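Local coordinates for protein succinate--CoA ligase subunit alpha (Campylobacter jejuni, PDB 6MEL) that serves as the alpha subunit of a succinate--CoA ligase, a two-domain protein that joins a Rossmann-type CoA-binding domain to a CoA-ligase domain, at residues Cys147-Ala161 with Thr201-Glu215. Residues are numbered along the deposited sequence; the frame is centred on the assembly and turned at random.
Sequences CVGLISKSGTLTYEA and TKAIVMIGEIGGSLE
Lys153 reaches over the end of strand 203-209 to Glu215, and its path can be traced atom by atom. Its backbone N bonds to Ile207 O (3.1 Å), the last rung of the strand pair. CG lies anti to the carbonyl carbon (chi1 -85°), and the chain then runs fully extended: CB stays near Ile207 O, CD passes Glu209 CG at 3.9 Å, and CE comes up to the Glu215 carboxylate. NZ ends in a salt bridge with Glu215 OE2 (2.8 Å), met on the syn side but 31° out of the carboxylate plane. Glu209 N approaches the same oxygen from the opposite face and on the anti side, so two donors grip OE2; OE1 pairs with Lys262. Two waters accept from NZ: one donates to Gly211 O and accepts from Leu214 N, tying the buried ammonium to the turn before helix 214-225, and the other lies near Ile210 O and Gly211 O.

Along the strands before Lys153, 148-152 and 203-209 run parallel at 19°. Gly149 and Ile151 each donate and accept: N to Ala203 O and Val205 O, O from Val205 N and Ile207 N. On the face carrying Leu150, Val205 and Ile207, Leu150 CD1 lies against Val205 CB (3.7 Å); in one of its two conformers Ile207 CG2 lies 3.6 Å from Leu157 CD2, where helix 156-167 covers this face. Ser152 OG accepts from Ser154 N (3.0 Å), an ST turn, and donates to Thr158 OG1, fixing the strand-to-helix bend. The parallel strands, ordered 2-1-3-4-5, fit a flavodoxin-like alpha/beta sheet, here joined at its adjacent first and third strands.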
loop_
_atom_site.group_PDB
_atom_site.type_symbol
_atom_site.label_atom_id
_atom_site.label_comp_id
_atom_site.label_asym_id
_atom_site.label_seq_id
_atom_site.Cartn_x
_atom_site.Cartn_y
_atom_site.Cartn_z
ATOM N N CYS A 147 28.720 -9.267 -9.525
ATOM C CA CYS A 147 29.134 -7.916 -9.173
ATOM C C CYS A 147 27.945 -6.931 -9.200
ATOM O O CYS A 147 28.185 -5.722 -9.095
ATOM C CB CYS A 147 30.250 -7.457 -10.117
ATOM S SG CYS A 147 29.681 -7.198 -11.824
ATOM N N VAL A 148 26.689 -7.408 -9.348
ATOM C CA VAL A 148 25.518 -6.491 -9.423
ATOM C C VAL A 148 24.744 -6.482 -8.096
ATOM O O VAL A 148 24.274 -7.490 -7.642
ATOM C CB VAL A 148 24.611 -6.819 -10.620
ATOM C CG1 VAL A 148 23.476 -5.820 -10.731
ATOM C CG2 VAL A 148 25.418 -6.833 -11.918
ATOM N N GLY A 149 24.637 -5.301 -7.487
ATOM C CA GLY A 149 23.797 -5.075 -6.319
ATOM C C GLY A 149 22.357 -4.847 -6.758
ATOM O O GLY A 149 22.117 -4.382 -7.907
ATOM N N LEU A 150 21.413 -5.163 -5.872
ATOM C CA LEU A 150 19.960 -5.061 -6.184
ATOM C C LEU A 150 19.236 -4.438 -4.977
ATOM O O LEU A 150 19.405 -4.921 -3.869
ATOM C CB LEU A 150 19.543 -6.507 -6.412
ATOM C CG LEU A 150 18.293 -6.839 -7.193
ATOM C CD1 LEU A 150 17.870 -5.763 -8.167
ATOM C CD2 LEU A 150 18.500 -8.181 -7.896
ATOM N N ILE A 151 18.437 -3.395 -5.197
ATOM C CA ILE A 151 17.591 -2.806 -4.180
ATOM C C ILE A 151 16.184 -2.757 -4.746
ATOM O O ILE A 151 16.021 -2.201 -5.805
ATOM C CB ILE A 151 18.051 -1.388 -3.802
ATOM C CG1 ILE A 151 19.538 -1.318 -3.453
ATOM C CG2 ILE A 151 17.195 -0.825 -2.670
ATOM C CD1 ILE A 151 20.110 0.069 -3.622
ATOM N N SER A 152 15.197 -3.344 -4.050
ATOM C CA SER A 152 13.854 -3.493 -4.644
ATOM C C SER A 152 12.735 -3.357 -3.598
ATOM O O SER A 152 12.780 -3.985 -2.541
ATOM C CB SER A 152 13.765 -4.799 -5.357
ATOM O OG SER A 152 12.493 -4.995 -5.942
ATOM N N LYS A 153 11.688 -2.627 -3.985
ATOM C CA LYS A 153 10.482 -2.514 -3.198
ATOM C C LYS A 153 9.552 -3.719 -3.432
ATOM O O LYS A 153 8.440 -3.793 -2.801
ATOM C CB LYS A 153 9.705 -1.259 -3.579
ATOM C CG LYS A 153 10.091 0.054 -2.906
ATOM C CD LYS A 153 9.258 1.179 -3.458
ATOM C CE LYS A 153 9.550 2.491 -2.773
ATOM N NZ LYS A 153 8.714 3.582 -3.322
ATOM N N SER A 154 9.957 -4.671 -4.281
ATOM C CA SER A 154 9.086 -5.834 -4.536
ATOM C C SER A 154 9.771 -7.181 -4.258
ATOM O O SER A 154 10.954 -7.248 -3.861
ATOM C CB SER A 154 8.436 -5.791 -5.888
ATOM O OG SER A 154 9.167 -5.089 -6.820
ATOM N N GLY A 155 8.958 -8.245 -4.381
ATOM C CA GLY A 155 9.392 -9.633 -4.192
ATOM C C GLY A 155 9.744 -10.318 -5.514
ATOM O O GLY A 155 10.915 -10.322 -5.967
ATOM N N THR A 156 8.734 -10.886 -6.175
ATOM C CA THR A 156 8.968 -11.670 -7.398
ATOM C C THR A 156 9.642 -10.849 -8.506
ATOM O O THR A 156 10.418 -11.404 -9.286
ATOM C CB THR A 156 7.662 -12.319 -7.883
ATOM O OG1 THR A 156 6.657 -11.323 -8.046
ATOM C CG2 THR A 156 7.217 -13.370 -6.888
ATOM N N LEU A 157 9.345 -9.555 -8.626
ATOM C CA LEU A 157 9.994 -8.745 -9.659
ATOM C C LEU A 157 11.515 -8.663 -9.411
ATOM O O LEU A 157 12.297 -8.565 -10.323
ATOM C CB LEU A 157 9.349 -7.362 -9.694
ATOM C CG LEU A 157 9.944 -6.348 -10.663
ATOM C CD1 LEU A 157 9.893 -6.829 -12.109
ATOM C CD2 LEU A 157 9.206 -5.039 -10.529
ATOM N N THR A 158 11.934 -8.718 -8.160
ATOM C CA THR A 158 13.337 -8.778 -7.810
ATOM C C THR A 158 13.995 -10.057 -8.364
ATOM O O THR A 158 15.133 -10.044 -8.836
ATOM C CB THR A 158 13.510 -8.731 -6.285
ATOM O OG1 THR A 158 12.801 -7.644 -5.683
ATOM C CG2 THR A 158 14.967 -8.668 -5.909
ATOM N N TYR A 159 13.268 -11.175 -8.309
ATOM C CA TYR A 159 13.793 -12.470 -8.751
ATOM C C TYR A 159 13.890 -12.433 -10.275
ATOM O O TYR A 159 14.850 -12.929 -10.856
ATOM C CB TYR A 159 12.914 -13.641 -8.255
ATOM C CG TYR A 159 12.486 -13.582 -6.800
ATOM C CD1 TYR A 159 13.214 -12.888 -5.845
ATOM C CD2 TYR A 159 11.309 -14.174 -6.383
ATOM C CE1 TYR A 159 12.783 -12.787 -4.525
ATOM C CE2 TYR A 159 10.864 -14.089 -5.070
ATOM C CZ TYR A 159 11.586 -13.369 -4.136
ATOM O OH TYR A 159 11.146 -13.296 -2.837
ATOM N N GLU A 160 12.855 -11.869 -10.911
ATOM C CA GLU A 160 12.834 -11.675 -12.359
ATOM C C GLU A 160 14.080 -10.872 -12.770
ATOM O O GLU A 160 14.756 -11.230 -13.740
ATOM C CB GLU A 160 11.547 -10.975 -12.795
ATOM C CG GLU A 160 11.492 -10.561 -14.249
ATOM C CD GLU A 160 11.616 -11.682 -15.266
ATOM O OE1 GLU A 160 11.123 -12.790 -14.975
ATOM O OE2 GLU A 160 12.249 -11.457 -16.346
ATOM N N ALA A 161 14.372 -9.768 -12.070
ATOM C CA ALA A 161 15.540 -8.915 -12.410
ATOM C C ALA A 161 16.841 -9.697 -12.189
ATOM O O ALA A 161 17.722 -9.725 -13.072
ATOM C CB ALA A 161 15.516 -7.638 -11.615
ATOM N N THR A 201 30.967 -4.904 -5.611
ATOM C CA THR A 201 29.832 -4.481 -6.409
ATOM C C THR A 201 30.311 -3.480 -7.474
ATOM O O THR A 201 30.980 -2.502 -7.137
ATOM C CB THR A 201 28.712 -3.933 -5.515
ATOM O OG1 THR A 201 28.201 -4.961 -4.653
ATOM C CG2 THR A 201 27.591 -3.351 -6.345
ATOM N N LYS A 202 29.960 -3.705 -8.740
ATOM C CA LYS A 202 30.357 -2.751 -9.813
ATOM C C LYS A 202 29.173 -1.976 -10.387
ATOM O O LYS A 202 29.356 -1.001 -11.081
ATOM C CB LYS A 202 31.065 -3.515 -10.920
ATOM C CG LYS A 202 32.347 -4.125 -10.405
ATOM C CD LYS A 202 33.152 -4.774 -11.461
ATOM C CE LYS A 202 34.609 -4.897 -11.035
ATOM N NZ LYS A 202 35.169 -6.191 -11.492
ATOM N N ALA A 203 27.952 -2.426 -10.114
ATOM C CA ALA A 203 26.781 -1.750 -10.642
ATOM C C ALA A 203 25.604 -2.086 -9.737
ATOM O O ALA A 203 25.633 -3.099 -9.063
ATOM C CB ALA A 203 26.537 -2.200 -12.054
ATOM N N ILE A 204 24.612 -1.206 -9.706
ATOM C CA ILE A 204 23.443 -1.417 -8.880
ATOM C C ILE A 204 22.178 -1.300 -9.726
ATOM O O ILE A 204 22.040 -0.342 -10.512
ATOM C CB ILE A 204 23.400 -0.415 -7.717
ATOM C CG1 ILE A 204 24.682 -0.447 -6.882
ATOM C CG2 ILE A 204 22.199 -0.708 -6.853
ATOM C CD1 ILE A 204 25.559 0.728 -7.096
ATOM N N VAL A 205 21.275 -2.259 -9.543
ATOM C CA VAL A 205 19.907 -2.182 -10.060
ATOM C C VAL A 205 18.993 -1.725 -8.915
ATOM O O VAL A 205 18.938 -2.376 -7.871
ATOM C CB VAL A 205 19.456 -3.536 -10.617
ATOM C CG1 VAL A 205 17.995 -3.506 -11.075
ATOM C CG2 VAL A 205 20.367 -4.011 -11.750
ATOM N N MET A 206 18.230 -0.656 -9.144
ATOM C CA MET A 206 17.211 -0.204 -8.225
ATOM C C MET A 206 15.843 -0.427 -8.881
ATOM O O MET A 206 15.617 -0.068 -10.040
ATOM C CB MET A 206 17.413 1.253 -7.754
ATOM C CG MET A 206 17.396 2.280 -8.851
ATOM S SD MET A 206 17.615 3.946 -8.178
ATOM C CE MET A 206 15.970 4.355 -7.613
ATOM N N ILE A 207 14.961 -1.107 -8.141
ATOM C CA ILE A 207 13.600 -1.424 -8.590
ATOM C C ILE A 207 12.637 -0.690 -7.658
ATOM O O ILE A 207 12.660 -0.929 -6.451
ATOM C CB ILE A 207 13.283 -2.931 -8.573
ATOM C CG1 ILE A 207 14.351 -3.799 -9.242
ATOM C CG2 ILE A 207 11.910 -3.171 -9.174
ATOM C CD1 ILE A 207 14.371 -3.677 -10.742
ATOM N N GLY A 208 11.817 0.198 -8.237
ATOM C CA GLY A 208 10.887 0.960 -7.466
ATOM C C GLY A 208 9.487 0.750 -7.960
ATOM O O GLY A 208 9.253 -0.105 -8.830
ATOM N N GLU A 209 8.576 1.540 -7.395
ATOM C CA GLU A 209 7.208 1.570 -7.820
ATOM C C GLU A 209 6.549 2.884 -7.400
ATOM O O GLU A 209 7.140 3.691 -6.689
ATOM C CB GLU A 209 6.454 0.335 -7.327
ATOM C CG GLU A 209 6.369 0.171 -5.836
ATOM C CD GLU A 209 5.943 -1.220 -5.356
ATOM O OE1 GLU A 209 6.456 -2.209 -5.888
ATOM O OE2 GLU A 209 5.096 -1.292 -4.423
ATOM N N ILE A 210 5.330 3.076 -7.896
ATOM C CA ILE A 210 4.481 4.194 -7.567
ATOM C C ILE A 210 4.385 4.347 -6.050
ATOM O O ILE A 210 4.426 3.368 -5.298
ATOM C CB ILE A 210 3.089 4.023 -8.178
ATOM C CG1 ILE A 210 2.469 2.678 -7.808
ATOM C CG2 ILE A 210 3.129 4.215 -9.683
ATOM C CD1 ILE A 210 0.941 2.691 -7.962
ATOM N N GLY A 211 4.206 5.607 -5.626
ATOM C CA GLY A 211 3.872 5.937 -4.222
ATOM C C GLY A 211 5.060 6.548 -3.509
ATOM O O GLY A 211 6.180 5.992 -3.543
ATOM N N GLY A 212 4.799 7.668 -2.823
ATOM C CA GLY A 212 5.829 8.509 -2.222
ATOM C C GLY A 212 6.866 8.919 -3.260
ATOM O O GLY A 212 6.672 8.757 -4.494
ATOM N N SER A 213 7.990 9.431 -2.782
ATOM C CA SER A 213 8.948 10.093 -3.702
ATOM C C SER A 213 10.384 9.687 -3.383
ATOM O O SER A 213 11.315 10.402 -3.727
ATOM C CB SER A 213 8.759 11.612 -3.646
ATOM O OG SER A 213 8.970 12.059 -2.321
ATOM N N LEU A 214 10.580 8.513 -2.775
ATOM C CA LEU A 214 11.963 8.051 -2.448
ATOM C C LEU A 214 12.836 8.020 -3.716
ATOM O O LEU A 214 14.026 8.428 -3.668
ATOM C CB LEU A 214 11.943 6.666 -1.784
ATOM C CG LEU A 214 11.511 6.621 -0.311
ATOM C CD1 LEU A 214 11.493 5.183 0.161
ATOM C CD2 LEU A 214 12.424 7.452 0.606
ATOM N N GLU A 215 12.268 7.539 -4.825
ATOM C CA GLU A 215 13.049 7.338 -6.052
ATOM C C GLU A 215 13.400 8.697 -6.700
ATOM O O GLU A 215 14.440 8.819 -7.344
ATOM C CB GLU A 215 12.302 6.398 -7.009
ATOM C CG GLU A 215 12.048 5.003 -6.439
ATOM C CD GLU A 215 10.710 4.839 -5.737
ATOM O OE1 GLU A 215 10.158 5.856 -5.244
ATOM O OE2 GLU A 215 10.198 3.709 -5.706
HETATM O O HOH W 1 8.607 6.275 -2.076
HETATM O O HOH W 2 5.975 2.910 -3.083
HETATM O O HOH W 3 8.978 -2.498 -7.021
#